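Local coordinates for protein Pyrimidine/purine nucleoside phosphorylase (Acinetobacter sp. ADP1, PDB 3HQX) that probably catalyses the reversible phosphorolysis of diverse purine and pyrimidine nucleosides, releasing the free base and alpha-D-ribose 1-phosphate, at residues D10-I15 with H29-E34; L41-P46 with D100-Y105. One frame throughout, in Å; residues are numbered along the deposited sequence.

Contact 1: residues D10-I15 with H29-E34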
loop_
_atom_site.group_PDB
_atom_site.type_symbol
_atom_site.label_atom_id
_atom_site.label_comp_id
_atom_site.label_asym_id
_atom_site.label_seq_id
_atom_site.Cartn_x
_atom_site.Cartn_y
_atom_site.Cartn_z
ATOM N N ASP A 10 -13.421 9.205 -3.220
ATOM C CA ASP A 10 -13.498 10.605 -2.823
ATOM C C ASP A 10 -14.158 10.723 -1.441
ATOM O O ASP A 10 -15.025 9.908 -1.099
ATOM C CB ASP A 10 -14.360 11.341 -3.822
ATOM C CG ASP A 10 -13.680 11.522 -5.137
ATOM O OD1 ASP A 10 -12.454 11.788 -5.113
ATOM O OD2 ASP A 10 -14.394 11.402 -6.157
ATOM N N HIS A 11 -13.787 11.754 -0.683
ATOM C CA HIS A 11 -14.408 12.057 0.605
ATOM C C HIS A 11 -14.263 10.926 1.603
ATOM O O HIS A 11 -15.225 10.562 2.326
ATOM C CB HIS A 11 -15.897 12.348 0.383
ATOM C CG HIS A 11 -16.142 13.397 -0.644
ATOM N ND1 HIS A 11 -15.675 14.681 -0.499
ATOM C CD2 HIS A 11 -16.772 13.357 -1.839
ATOM C CE1 HIS A 11 -16.013 15.394 -1.558
ATOM N NE2 HIS A 11 -16.675 14.612 -2.392
ATOM N N VAL A 12 -13.063 10.370 1.660
ATOM C CA VAL A 12 -12.811 9.232 2.564
ATOM C C VAL A 12 -11.785 9.598 3.668
ATOM O O VAL A 12 -11.009 10.540 3.557
ATOM C CB VAL A 12 -12.408 7.952 1.822
ATOM C CG1 VAL A 12 -13.510 7.450 0.950
ATOM C CG2 VAL A 12 -11.030 8.166 1.054
ATOM N N THR A 13 -11.769 8.741 4.692
ATOM C CA THR A 13 -10.728 8.676 5.694
ATOM C C THR A 13 -9.845 7.506 5.349
ATOM O O THR A 13 -10.322 6.400 4.975
ATOM C CB THR A 13 -11.321 8.486 7.106
ATOM O OG1 THR A 13 -11.954 9.710 7.512
ATOM C CG2 THR A 13 -10.247 8.163 8.150
ATOM N N VAL A 14 -8.533 7.701 5.455
ATOM C CA VAL A 14 -7.609 6.623 5.236
ATOM C C VAL A 14 -6.742 6.505 6.488
ATOM O O VAL A 14 -6.148 7.496 6.934
ATOM C CB VAL A 14 -6.715 6.830 3.993
ATOM C CG1 VAL A 14 -5.766 5.621 3.818
ATOM C CG2 VAL A 14 -7.570 7.042 2.790
ATOM N N ILE A 15 -6.658 5.296 7.020
ATOM C CA ILE A 15 -5.788 5.024 8.183
ATOM C C ILE A 15 -4.355 4.871 7.684
ATOM O O ILE A 15 -4.063 4.092 6.752
ATOM C CB ILE A 15 -6.254 3.791 8.993
ATOM C CG1 ILE A 15 -7.718 3.960 9.360
ATOM C CG2 ILE A 15 -5.310 3.509 10.164
ATOM C CD1 ILE A 15 -8.044 5.104 10.170
ATOM N N HIS A 29 -4.345 -0.837 3.172
ATOM C CA HIS A 29 -4.825 0.204 4.108
ATOM C C HIS A 29 -6.345 0.177 4.175
ATOM O O HIS A 29 -7.026 -0.235 3.222
ATOM C CB HIS A 29 -4.414 1.574 3.649
ATOM C CG HIS A 29 -2.923 1.822 3.736
ATOM N ND1 HIS A 29 -2.070 1.404 2.748
ATOM C CD2 HIS A 29 -2.158 2.470 4.650
ATOM C CE1 HIS A 29 -0.828 1.770 3.060
ATOM N NE2 HIS A 29 -0.851 2.414 4.213
ATOM N N THR A 30 -6.827 0.598 5.332
ATOM C CA THR A 30 -8.246 0.743 5.582
ATOM C C THR A 30 -8.706 2.084 5.107
ATOM O O THR A 30 -8.136 3.104 5.435
ATOM C CB THR A 30 -8.554 0.620 7.053
ATOM O OG1 THR A 30 -8.146 -0.692 7.474
ATOM C CG2 THR A 30 -10.049 0.799 7.327
ATOM N N VAL A 31 -9.843 2.058 4.400
ATOM C CA VAL A 31 -10.524 3.265 3.893
ATOM C C VAL A 31 -11.958 3.296 4.484
ATOM O O VAL A 31 -12.654 2.295 4.447
ATOM C CB VAL A 31 -10.614 3.236 2.361
ATOM C CG1 VAL A 31 -11.375 4.414 1.856
ATOM C CG2 VAL A 31 -9.218 3.198 1.744
ATOM N N GLN A 32 -12.334 4.417 5.071
ATOM C CA GLN A 32 -13.630 4.576 5.747
ATOM C C GLN A 32 -14.418 5.690 5.089
ATOM O O GLN A 32 -13.918 6.780 4.792
ATOM C CB GLN A 32 -13.454 4.904 7.227
ATOM C CG GLN A 32 -12.711 3.794 7.917
ATOM C CD GLN A 32 -12.180 4.106 9.311
ATOM O OE1 GLN A 32 -11.668 5.204 9.607
ATOM N NE2 GLN A 32 -12.256 3.087 10.187
ATOM N N PHE A 33 -15.676 5.390 4.829
ATOM C CA PHE A 33 -16.544 6.265 4.075
ATOM C C PHE A 33 -17.444 7.103 4.999
ATOM O O PHE A 33 -17.536 6.809 6.187
ATOM C CB PHE A 33 -17.359 5.412 3.060
ATOM C CG PHE A 33 -16.505 4.795 2.003
ATOM C CD1 PHE A 33 -16.392 5.408 0.797
ATOM C CD2 PHE A 33 -15.728 3.702 2.263
ATOM C CE1 PHE A 33 -15.578 4.926 -0.120
ATOM C CE2 PHE A 33 -14.896 3.216 1.315
ATOM C CZ PHE A 33 -14.854 3.827 0.115
ATOM N N GLU A 34 -18.037 8.179 4.456
ATOM C CA GLU A 34 -18.854 9.124 5.169
ATOM C C GLU A 34 -20.049 8.462 5.861
ATOM O O GLU A 34 -20.448 8.906 6.911
ATOM C CB GLU A 34 -19.339 10.274 4.264
ATOM C CG GLU A 34 -18.250 11.360 4.036
ATOM C CD GLU A 34 -18.722 12.565 3.197
ATOM O OE1 GLU A 34 -19.868 12.557 2.660
ATOM O OE2 GLU A 34 -17.926 13.532 3.073
HETATM O O HOH W 1 -17.291 8.858 1.696
HETATM O O HOH W 2 -4.663 1.256 7.215
#

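Contact 2: residues L41-P46 with D100-Y105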
loop_
_atom_site.group_PDB
_atom_site.type_symbol
_atom_site.label_atom_id
_atom_site.label_comp_id
_atom_site.label_asym_id
_atom_site.label_seq_id
_atom_site.Cartn_x
_atom_site.Cartn_y
_atom_site.Cartn_z
ATOM N N LEU A 41 -8.046 -1.158 0.686
ATOM C CA LEU A 41 -7.328 -0.881 -0.565
ATOM C C LEU A 41 -5.978 -1.562 -0.501
ATOM O O LEU A 41 -5.187 -1.239 0.353
ATOM C CB LEU A 41 -7.176 0.641 -0.766
ATOM C CG LEU A 41 -6.436 1.099 -2.012
ATOM C CD1 LEU A 41 -7.024 0.578 -3.370
ATOM C CD2 LEU A 41 -6.362 2.638 -2.024
ATOM N N GLY A 42 -5.745 -2.532 -1.354
ATOM C CA GLY A 42 -4.547 -3.358 -1.159
ATOM C C GLY A 42 -3.818 -3.752 -2.430
ATOM O O GLY A 42 -4.316 -3.524 -3.535
ATOM N N VAL A 43 -2.630 -4.325 -2.202
ATOM C CA VAL A 43 -1.751 -4.811 -3.236
ATOM C C VAL A 43 -1.314 -6.215 -2.815
ATOM O O VAL A 43 -0.987 -6.459 -1.641
ATOM C CB VAL A 43 -0.534 -3.887 -3.417
ATOM C CG1 VAL A 43 0.514 -4.540 -4.357
ATOM C CG2 VAL A 43 -0.996 -2.484 -3.917
ATOM N N ILE A 44 -1.342 -7.109 -3.772
ATOM C CA ILE A 44 -0.705 -8.435 -3.632
ATOM C C ILE A 44 0.416 -8.447 -4.657
ATOM O O ILE A 44 0.203 -8.164 -5.851
ATOM C CB ILE A 44 -1.663 -9.596 -3.894
ATOM C CG1 ILE A 44 -2.728 -9.630 -2.804
ATOM C CG2 ILE A 44 -0.869 -10.958 -3.864
ATOM C CD1 ILE A 44 -3.793 -10.653 -2.993
ATOM N N LEU A 45 1.614 -8.806 -4.191
ATOM C CA LEU A 45 2.775 -8.915 -5.040
ATOM C C LEU A 45 2.921 -10.346 -5.557
ATOM O O LEU A 45 2.318 -11.233 -5.021
ATOM C CB LEU A 45 3.986 -8.521 -4.228
ATOM C CG LEU A 45 4.078 -7.096 -3.719
ATOM C CD1 LEU A 45 5.341 -6.952 -2.895
ATOM C CD2 LEU A 45 4.098 -6.148 -4.884
ATOM N N PRO A 46 3.703 -10.540 -6.609
ATOM C CA PRO A 46 3.803 -11.862 -7.235
ATOM C C PRO A 46 4.119 -12.962 -6.230
ATOM O O PRO A 46 4.989 -12.811 -5.359
ATOM C CB PRO A 46 4.898 -11.660 -8.287
ATOM C CG PRO A 46 4.785 -10.273 -8.633
ATOM C CD PRO A 46 4.439 -9.539 -7.370
ATOM N N ASP A 100 0.941 -13.445 -10.708
ATOM C CA ASP A 100 2.329 -13.374 -11.281
ATOM C C ASP A 100 2.821 -11.928 -11.473
ATOM O O ASP A 100 3.963 -11.681 -11.903
ATOM C CB ASP A 100 2.378 -14.097 -12.639
ATOM C CG ASP A 100 2.071 -15.584 -12.531
ATOM O OD1 ASP A 100 2.355 -16.190 -11.472
ATOM O OD2 ASP A 100 1.566 -16.149 -13.537
ATOM N N GLU A 101 1.927 -10.973 -11.212
ATOM C CA GLU A 101 2.209 -9.552 -11.374
ATOM C C GLU A 101 1.617 -8.801 -10.188
ATOM O O GLU A 101 0.908 -9.375 -9.360
ATOM C CB GLU A 101 1.602 -8.980 -12.669
ATOM C CG GLU A 101 2.091 -9.642 -14.013
ATOM C CD GLU A 101 3.475 -9.280 -14.378
ATOM O OE1 GLU A 101 3.943 -8.189 -13.988
ATOM O OE2 GLU A 101 4.082 -10.072 -15.139
ATOM N N VAL A 102 1.982 -7.549 -10.051
ATOM C CA VAL A 102 1.301 -6.702 -9.059
ATOM C C VAL A 102 -0.209 -6.773 -9.266
ATOM O O VAL A 102 -0.692 -6.632 -10.395
ATOM C CB VAL A 102 1.795 -5.252 -9.088
ATOM C CG1 VAL A 102 0.951 -4.345 -8.176
ATOM C CG2 VAL A 102 3.296 -5.221 -8.672
ATOM N N LEU A 103 -0.914 -7.001 -8.171
ATOM C CA LEU A 103 -2.366 -7.078 -8.170
ATOM C C LEU A 103 -2.926 -6.020 -7.239
ATOM O O LEU A 103 -2.655 -6.050 -6.021
ATOM C CB LEU A 103 -2.841 -8.461 -7.674
ATOM C CG LEU A 103 -4.327 -8.746 -7.776
ATOM C CD1 LEU A 103 -4.725 -9.038 -9.257
ATOM C CD2 LEU A 103 -4.794 -9.804 -6.773
ATOM N N ASP A 104 -3.683 -5.066 -7.789
ATOM C CA ASP A 104 -4.359 -4.077 -6.941
ATOM C C ASP A 104 -5.783 -4.518 -6.769
ATOM O O ASP A 104 -6.433 -4.937 -7.718
ATOM C CB ASP A 104 -4.377 -2.692 -7.615
ATOM C CG ASP A 104 -2.975 -2.079 -7.721
ATOM O OD1 ASP A 104 -2.612 -1.288 -6.830
ATOM O OD2 ASP A 104 -2.271 -2.358 -8.724
ATOM N N TYR A 105 -6.283 -4.388 -5.551
ATOM C CA TYR A 105 -7.655 -4.785 -5.248
ATOM C C TYR A 105 -8.328 -3.839 -4.248
ATOM O O TYR A 105 -7.671 -3.072 -3.514
ATOM C CB TYR A 105 -7.710 -6.239 -4.736
ATOM C CG TYR A 105 -7.103 -6.387 -3.367
ATOM C CD1 TYR A 105 -7.864 -6.177 -2.228
ATOM C CD2 TYR A 105 -5.767 -6.704 -3.208
ATOM C CE1 TYR A 105 -7.316 -6.236 -0.964
ATOM C CE2 TYR A 105 -5.204 -6.790 -1.930
ATOM C CZ TYR A 105 -5.977 -6.542 -0.835
ATOM O OH TYR A 105 -5.362 -6.645 0.391
HETATM O O HOH W 3 -4.066 -0.812 -4.603
#

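Contact 1: residues D10-I15 with H29-E34
Val12 sets its CG1 methyl over one face of the Phe33 ring, and this is the tight part of the contact. CG1 stands 3.8 Å from the centroid of the Phe33 ring, 28° off the ring normal, which meets the definition of a CH-pi contact displaced toward the rim, nearest CE1 and CD1. The Val12 torsion that turns CG1 away from its own carbonyl carbon (chi1 -64°) directs the methyl at the ring, while Val12 CB meets Val31 CG1 at 3.7 Å. Lys39 makes a cation-pi contact with the same aromatic ring, and Phe9 meets it edge-to-face.

The backbones run antiparallel at 157°. Thr13 and Gln32 form a hydrogen-bonded pair: Thr13 N reaches Gln32 O at 2.9 Å in the carbonyl plane, and Gln32 N returns to Thr13 O at 2.8 Å. Ile15 N adds a third bond to Thr30 O, 3.1 Å long.

Water joins the backbones at both ends. One molecule links His11 O to Glu34 N, and there the exposed Glu34 carboxylate merely leans past His11, with OE2 3.6 Å from His11 CB. The other links Ile15 O to Thr30 N, completing a pair that already has one direct bond, with the His29 ring edge turned to that carbonyl, CD2 lying 3.3 Å from Ile15 O.

Thr13 OG1 is bonded to Asp10 of the second subunit, and Val12, Val14 and Ile15 pair with a strand of that chain. The arrangement is an antiparallel beta hairpin whose outer strand continues the sheet across the dimer interface.

Contact 2: residues L41-P46 with D100-Y105
Tyr105 has CG between its backbone N and carbonyl carbon (chi1 70°), and the ring thereby swings back across the strand pair to lie over Gly42. Gly42 CA sits 3.8 Å from the centroid of the Tyr105 ring and 25° off its normal, a CH-pi contact over the face, while the CE2 side of the ring reaches on to Ile44 CG1. The ring lies directly on the Gly42 backbone, with Tyr105 CE2 3.4 Å from Gly42 C.

The backbone geometry is that of antiparallel strands, inclined at 161°, with two hydrogen-bonded pairs. Gly42 and Tyr105 exchange both bonds; Gly42 N to Tyr105 O measures 2.9 Å. Ile44 and Leu103 do likewise, Ile44 N meeting Leu103 O at 2.8 Å. The side chains of this second pair run side by side, with Ile44 CD1 4.0 Å from Leu103 CD2, and Ile97 of strand 94-98 packs on both.

Val43 and Asp104 occupy the other face of the sheet, where Val43 CG2 lies alongside the Asp104 carboxylate, 3.5 Å from OD1. Val102, in the loop before the strand, uses both branches: its CG1 is crossed by Val43 CG1 at 3.8 Å, and its CG2 rests against Leu45 CD2 at 4.0 Å. At the exposed end the Pro46 ring lies against the backbone of Asp100 and Glu101.

Asp104 is buried but well supplied with partners: Lys17 of the second subunit forms a salt bridge to OD2 and Ser18 of that subunit a hydrogen bond to OD1. The chemistry thus implies an apolar core on the Ile44 face, and at Asp104 a buried carboxylate whose negative charge is probably stabilised by the neighbouring subunit's lysine.

Overall arrangement
From the N terminus, the chain turns a corner at His11 and enters strand 12-21, and contact 1 closes a short loop when strand 26-32 returns beside it. Strand 38-44 follows directly, and contact 2 closes a much longer loop, 53 intervening residues that include the whole four-stranded sheet, when strand 103-109 comes back. The two closures are in series, neither enclosing nor crossing the other. Their centres lie 20 Å apart, yet they meet where His29 O faces Leu41 N at 2.9 Å, a probable hydrogen bond. Together they join four strands that are neighbours across the six-stranded sheet of this cupin-family protein, and both contacts touch the second subunit.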